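Local atomic coordinates of salicylaldehyde dehydrogenase NahF (Pseudomonas putida, PDB entry 4JZ6), a protein that probably catalyses the NAD+-dependent oxidation of salicylaldehyde to salicylate, a step in the breakdown of naphthalene. Residues E80-R83 / L84-V88; G355-K358 / D359-K363; R477-I480 / D481-E485. All coordinates share one frame; numbering follows the deposited sequence.

Contact 1 of 3, residues E80-R83 / L84-V88; sequences ERRR and LLLKV
Leu84 lies beneath the paired ends of Glu80, one turn back, and Arg83, which precedes it. Its CD1 lies against the Glu80 carboxylate, 3.7 Å from OE2, while CD2 comes within 3.6 Å of Arg83 NH2. Leu84 CG sits over one face of the Arg83 guanidinium, so the flat cation rests on a greasy surface while Arg83 NH1 reaches the Glu80 carboxylate. There NH1 forms a salt bridge with Glu80 OE1 at 2.6 Å, and its bond to Glu80 OE2 is weak. The bends at chi2 (-149°) and chi3 (78°) fold the long arginine back over the leucine toward its partner. Glu and Arg suit this i, i+3 pair at the solvent-facing rim, and a branched leucine suits the buried place beneath it. On another flank of the helix, Arg82 and Leu86 run side by side, Arg82 CG touching Leu86 CD2 at 3.7 Å. Underneath, i to i+4 backbone bonds hold the spacing, among them Leu84 N to Glu80 O at 3.0 Å. Arg82 continues outward to the C-terminal end of helix 111-130 (Ala129 O, Ser130 O) and to Thr133 OG1 just after it, while Arg81 reaches Val76 O. Within the helical layer, Leu84 packs on Trp73 of helix 56-73, Leu85 and Leu86 on Ala129 of helix 111-130, and Val88 on Val205 and Ala208 of helix 195-208.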
# COMPACT_ATOMS: atom_id res chain seq x y z
N GLU A 80 -12.23 20.39 -16.71
CA GLU A 80 -12.80 21.14 -15.59
C GLU A 80 -11.98 20.96 -14.31
O GLU A 80 -11.78 21.91 -13.56
CB GLU A 80 -14.26 20.74 -15.38
CG GLU A 80 -14.97 21.49 -14.27
CD GLU A 80 -15.13 22.97 -14.56
OE1 GLU A 80 -14.77 23.42 -15.68
OE2 GLU A 80 -15.62 23.70 -13.68
N ARG A 81 -11.51 19.74 -14.07
CA ARG A 81 -10.66 19.47 -12.91
C ARG A 81 -9.38 20.30 -12.95
O ARG A 81 -9.00 20.93 -11.97
CB ARG A 81 -10.35 17.97 -12.78
CG ARG A 81 -11.29 17.23 -11.83
CD ARG A 81 -11.00 15.75 -11.73
NE ARG A 81 -11.53 15.00 -12.87
CZ ARG A 81 -10.79 14.34 -13.75
NH1 ARG A 81 -9.47 14.31 -13.64
NH2 ARG A 81 -11.37 13.69 -14.76
N ARG A 82 -8.74 20.32 -14.11
CA ARG A 82 -7.52 21.10 -14.29
C ARG A 82 -7.78 22.59 -14.07
O ARG A 82 -7.01 23.27 -13.39
CB ARG A 82 -6.93 20.85 -15.68
CG ARG A 82 -5.74 21.73 -16.03
CD ARG A 82 -5.16 21.35 -17.38
NE ARG A 82 -4.52 20.04 -17.33
CZ ARG A 82 -4.34 19.25 -18.39
NH1 ARG A 82 -4.78 19.61 -19.59
NH2 ARG A 82 -3.73 18.08 -18.23
N ARG A 83 -8.87 23.10 -14.64
CA ARG A 83 -9.20 24.52 -14.54
C ARG A 83 -9.39 24.90 -13.07
O ARG A 83 -8.84 25.90 -12.60
CB ARG A 83 -10.49 24.82 -15.31
CG ARG A 83 -10.58 26.26 -15.80
CD ARG A 83 -12.02 26.74 -15.86
NE ARG A 83 -12.51 27.10 -14.53
CZ ARG A 83 -13.63 26.63 -14.00
NH1 ARG A 83 -14.39 25.79 -14.68
NH2 ARG A 83 -14.01 27.01 -12.78
N LEU A 84 -10.16 24.09 -12.36
CA LEU A 84 -10.47 24.32 -10.96
C LEU A 84 -9.22 24.31 -10.08
O LEU A 84 -9.03 25.21 -9.27
CB LEU A 84 -11.48 23.27 -10.47
CG LEU A 84 -12.91 23.50 -10.96
CD1 LEU A 84 -13.74 22.24 -10.83
CD2 LEU A 84 -13.53 24.63 -10.18
N LEU A 85 -8.38 23.30 -10.26
CA LEU A 85 -7.16 23.19 -9.46
C LEU A 85 -6.20 24.33 -9.74
O LEU A 85 -5.59 24.89 -8.82
CB LEU A 85 -6.48 21.84 -9.69
CG LEU A 85 -6.83 20.69 -8.76
CD1 LEU A 85 -7.95 21.07 -7.81
CD2 LEU A 85 -7.20 19.46 -9.58
N LEU A 86 -6.05 24.67 -11.01
CA LEU A 86 -5.23 25.80 -11.42
C LEU A 86 -5.68 27.06 -10.68
O LEU A 86 -4.86 27.83 -10.18
CB LEU A 86 -5.34 26.00 -12.93
CG LEU A 86 -4.09 25.80 -13.81
CD1 LEU A 86 -2.99 25.05 -13.08
CD2 LEU A 86 -4.47 25.10 -15.10
N LYS A 87 -6.99 27.24 -10.59
CA LYS A 87 -7.57 28.38 -9.89
C LYS A 87 -7.22 28.39 -8.40
O LYS A 87 -6.94 29.46 -7.84
CB LYS A 87 -9.08 28.45 -10.09
CG LYS A 87 -9.69 29.77 -9.62
CD LYS A 87 -11.10 29.97 -10.12
CE LYS A 87 -11.61 31.37 -9.77
NZ LYS A 87 -13.03 31.57 -10.19
N VAL A 88 -7.25 27.22 -7.76
CA VAL A 88 -6.87 27.12 -6.35
C VAL A 88 -5.49 27.73 -6.15
O VAL A 88 -5.29 28.56 -5.26
CB VAL A 88 -6.82 25.67 -5.85
CG1 VAL A 88 -6.41 25.63 -4.39
CG2 VAL A 88 -8.16 24.99 -6.02

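Contact 2 of 3, residues G355-K358 / D359-K363; sequences GLFK and DAIDK
Phe357 and Ile361, one turn apart, lie side by side and point the same way from helix 349-362. The isoleucine meets the ring at its edge: CG1 sits near the ring plane, 4.2 Å from Phe357 CE1. The phenyl group leans toward the helix's C-terminal end, CG lying opposite the backbone N (chi1 -163°), which brings CE1 beside the isoleucine. This is the packed side. Phe357 continues onto Val367, Thr381 and Leu383 of strands 366-369 and 381-384, and Ile361 shares Val367, so a broad aromatic and a branched aliphatic residue fill the join between helix and sheet. Lys358 and Asp362 belong to the solvent side and hold each other only loosely. Lys358 is fully extended, and the carboxylate lies across its aliphatic stem, Asp362 OD2 being 3.2 Å from Lys358 CG. The ammonium group runs past it, with Lys358 NZ 4.5 Å from Asp362 OD2, beyond a salt bridge. A third flank carries Asp359. Its OD2 accepts a bond from water 1 at 2.7 Å, and the same water donates to Leu356 O, which also takes Ala360 N at 3.1 Å. Asp359 OD2 further accepts the backbone N of Arg391, and OD1 makes a salt bridge at 3.3 Å with Lys363 NZ, whose hydrogen bond is weak; that NZ also bonds Asp389 O. Asp362 has OD2 only 3.3 Å from Lys358 O, acceptor facing acceptor near the helix's C-terminal end, which would tend to disfavour its negative charge; the nearby lysine probably compensates in part. Asp359, gripped by donors, would instead be stabilised as a carboxylate.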
# COMPACT_ATOMS: atom_id res chain seq x y z
N GLY A 355 14.92 15.28 27.64
CA GLY A 355 15.05 13.88 27.99
C GLY A 355 16.10 13.22 27.10
O GLY A 355 16.99 12.52 27.59
N LEU A 356 16.00 13.48 25.80
CA LEU A 356 16.98 13.00 24.83
C LEU A 356 18.36 13.62 25.07
O LEU A 356 19.38 12.94 24.97
CB LEU A 356 16.51 13.32 23.41
CG LEU A 356 15.52 12.38 22.69
CD1 LEU A 356 16.18 11.06 22.38
CD2 LEU A 356 14.25 12.16 23.49
N PHE A 357 18.37 14.91 25.41
CA PHE A 357 19.58 15.68 25.64
C PHE A 357 20.36 15.15 26.85
O PHE A 357 21.56 14.89 26.77
CB PHE A 357 19.19 17.15 25.83
CG PHE A 357 20.33 18.13 25.68
CD1 PHE A 357 21.50 18.00 26.40
CD2 PHE A 357 20.18 19.23 24.85
CE1 PHE A 357 22.53 18.92 26.27
CE2 PHE A 357 21.20 20.16 24.71
CZ PHE A 357 22.38 20.00 25.42
N LYS A 358 19.67 15.01 27.99
CA LYS A 358 20.31 14.52 29.20
C LYS A 358 20.91 13.14 28.99
O LYS A 358 22.05 12.88 29.39
CB LYS A 358 19.33 14.48 30.37
CG LYS A 358 19.96 13.98 31.67
CD LYS A 358 18.93 13.69 32.77
CE LYS A 358 19.63 13.24 34.06
NZ LYS A 358 18.67 12.89 35.15
N ASP A 359 20.15 12.25 28.36
CA ASP A 359 20.59 10.89 28.12
C ASP A 359 21.89 10.85 27.32
O ASP A 359 22.85 10.18 27.71
CB ASP A 359 19.51 10.08 27.39
CG ASP A 359 19.99 8.71 26.98
OD1 ASP A 359 19.86 7.76 27.79
OD2 ASP A 359 20.52 8.57 25.85
N ALA A 360 21.91 11.59 26.21
CA ALA A 360 23.11 11.71 25.39
C ALA A 360 24.27 12.28 26.20
O ALA A 360 25.38 11.74 26.18
CB ALA A 360 22.83 12.59 24.18
N ILE A 361 24.00 13.36 26.92
CA ILE A 361 25.04 14.06 27.67
C ILE A 361 25.63 13.22 28.82
O ILE A 361 26.83 13.30 29.11
CB ILE A 361 24.54 15.46 28.16
CG1 ILE A 361 25.57 16.53 27.80
CG2 ILE A 361 24.21 15.48 29.64
CD1 ILE A 361 25.94 16.50 26.35
N ASP A 362 24.79 12.38 29.43
CA ASP A 362 25.24 11.52 30.52
C ASP A 362 26.06 10.36 29.98
O ASP A 362 26.83 9.74 30.73
CB ASP A 362 24.04 10.97 31.31
CG ASP A 362 23.39 12.03 32.18
OD1 ASP A 362 24.07 13.01 32.56
OD2 ASP A 362 22.19 11.87 32.51
N LYS A 363 25.91 10.07 28.69
CA LYS A 363 26.61 8.96 28.05
C LYS A 363 27.80 9.41 27.21
O LYS A 363 28.23 8.69 26.31
CB LYS A 363 25.65 8.14 27.19
CG LYS A 363 24.60 7.39 27.97
CD LYS A 363 23.66 6.63 27.05
CE LYS A 363 22.61 5.86 27.85
NZ LYS A 363 21.70 5.09 26.97
O HOH W 1 20.43 10.48 23.92

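Contact 3 of 3, residues R477-I480 / D481-E485; sequences RAVI and DEFTE. With EDO (1,2-ethanediol), chain K.
In the short, weakly bonded helical turn around residues 479-482, just ahead of strand 485-491, the carbonyl of Ile480 receives both Phe483 N and the Thr484 hydroxyl. Phe483 N is 3.1 Å from Ile480 O and Thr484 OG1 2.9 Å from the same oxygen, arriving from opposite faces of the carbonyl plane. With OG1 held between its own backbone N and carbonyl carbon (chi1 59°), Thr484 turns its hydroxyl back onto the turn; its methyl CG2 meets Ile480 CG2 at 3.8 Å. A small residue that is both polar and branched fits that double task. On the buried flank, Val479 CG2 touches Phe483 CE2 at 3.7 Å, and both side chains pack on Tyr178 of helix 170-181. Glu482 N to Val479 O is weak, but water 2 ties Ala478 O to Glu482 OE2, donating to each. Glu482 OE1 and Asp481 OD2 both make salt bridges with Arg263, a residue lining a bound salicylaldehyde, whereas Arg153 joins Asp481 OD1 and Thr484 OG1. Asp481 OD1 also accepts O2 of an ethanediol, probably from the crystallisation liquor, that bonds Gly472 N of the second subunit. Ala478 packs on Leu486 and Glu485 on Thr466 of that subunit, and Glu485 pairs its backbone with Gln154, consistent with a turn leading into the oligomerisation strands of the aldehyde dehydrogenase family.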
# COMPACT_ATOMS: atom_id res chain seq x y z
N ARG A 477 4.59 11.08 -10.33
CA ARG A 477 3.57 10.24 -10.95
C ARG A 477 3.07 9.19 -9.96
O ARG A 477 1.94 8.70 -10.08
CB ARG A 477 4.11 9.58 -12.21
CG ARG A 477 4.51 10.53 -13.32
CD ARG A 477 5.12 9.73 -14.48
NE ARG A 477 5.46 10.55 -15.65
CZ ARG A 477 6.16 10.09 -16.68
NH1 ARG A 477 6.61 8.84 -16.68
NH2 ARG A 477 6.44 10.89 -17.71
N ALA A 478 3.89 8.84 -8.98
CA ALA A 478 3.56 7.77 -8.04
C ALA A 478 2.32 8.04 -7.19
O ALA A 478 1.66 7.12 -6.71
CB ALA A 478 4.75 7.48 -7.14
N VAL A 479 2.00 9.32 -7.00
CA VAL A 479 0.88 9.68 -6.15
C VAL A 479 -0.45 9.26 -6.78
O VAL A 479 -1.45 9.08 -6.09
CB VAL A 479 0.90 11.20 -5.85
CG1 VAL A 479 0.55 12.00 -7.09
CG2 VAL A 479 -0.05 11.53 -4.71
N ILE A 480 -0.45 9.07 -8.10
CA ILE A 480 -1.68 8.74 -8.82
C ILE A 480 -2.28 7.41 -8.38
O ILE A 480 -3.48 7.30 -8.15
CB ILE A 480 -1.46 8.71 -10.34
CG1 ILE A 480 -1.07 10.11 -10.83
CG2 ILE A 480 -2.71 8.23 -11.06
CD1 ILE A 480 -0.69 10.15 -12.29
N ASP A 481 -1.44 6.40 -8.24
CA ASP A 481 -1.89 5.09 -7.81
C ASP A 481 -2.50 5.14 -6.41
O ASP A 481 -3.31 4.30 -6.04
CB ASP A 481 -0.74 4.09 -7.84
CG ASP A 481 -1.15 2.71 -7.37
OD1 ASP A 481 -1.72 1.95 -8.19
OD2 ASP A 481 -0.93 2.40 -6.18
N GLU A 482 -2.09 6.14 -5.63
CA GLU A 482 -2.58 6.26 -4.27
C GLU A 482 -4.05 6.63 -4.22
O GLU A 482 -4.76 6.27 -3.27
CB GLU A 482 -1.77 7.31 -3.51
CG GLU A 482 -0.30 7.03 -3.50
CD GLU A 482 0.05 5.90 -2.57
OE1 GLU A 482 -0.85 5.45 -1.82
OE2 GLU A 482 1.23 5.47 -2.57
N PHE A 483 -4.52 7.33 -5.24
CA PHE A 483 -5.88 7.84 -5.23
C PHE A 483 -6.66 7.43 -6.47
O PHE A 483 -7.53 8.17 -6.93
CB PHE A 483 -5.88 9.36 -5.07
CG PHE A 483 -5.10 9.84 -3.88
CD1 PHE A 483 -5.48 9.48 -2.60
CD2 PHE A 483 -3.98 10.65 -4.05
CE1 PHE A 483 -4.75 9.91 -1.50
CE2 PHE A 483 -3.25 11.09 -2.96
CZ PHE A 483 -3.64 10.72 -1.68
N THR A 484 -6.33 6.26 -7.01
CA THR A 484 -7.08 5.72 -8.12
C THR A 484 -7.38 4.25 -7.92
O THR A 484 -6.66 3.54 -7.20
CB THR A 484 -6.34 5.88 -9.48
OG1 THR A 484 -5.06 5.23 -9.42
CG2 THR A 484 -6.17 7.36 -9.82
N GLU A 485 -8.47 3.80 -8.52
CA GLU A 485 -8.73 2.37 -8.66
C GLU A 485 -8.08 1.95 -9.96
O GLU A 485 -8.29 2.60 -10.99
CB GLU A 485 -10.23 2.07 -8.72
CG GLU A 485 -11.01 2.38 -7.46
CD GLU A 485 -10.55 1.56 -6.26
OE1 GLU A 485 -9.70 0.65 -6.42
OE2 GLU A 485 -11.05 1.84 -5.14
C1 EDO K . -4.01 -1.14 -5.99
O1 EDO K . -4.29 -1.19 -4.58
C2 EDO K . -2.50 -1.06 -6.22
O2 EDO K . -2.22 -0.67 -7.58
O HOH W 2 2.45 4.86 -5.23

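Overall arrangement
Along the chain the three contacts come in series, each within one continuous stretch. Contacts 1 and 3 are near neighbours in space, their centres about 18 Å apart and their nearest atoms about 9 Å apart, without touching; both border the end of helix 170-181, contact 1 through a weak bond of Arg81 to Val181, contact 3 through Phe483 on Pro179 and Cys182. Contact 2 lies across the chain's centre, its centre about 51 Å from that of contact 1 and about 43 Å from that of contact 3, where helix 349-362 packs on the outermost strand 366-369 and its neighbour 381-384. Contact 1 therefore belongs to helix-helix packing and contact 2 to helix-sheet packing, while contact 3 alone borders both a salicylaldehyde pocket and the second subunit.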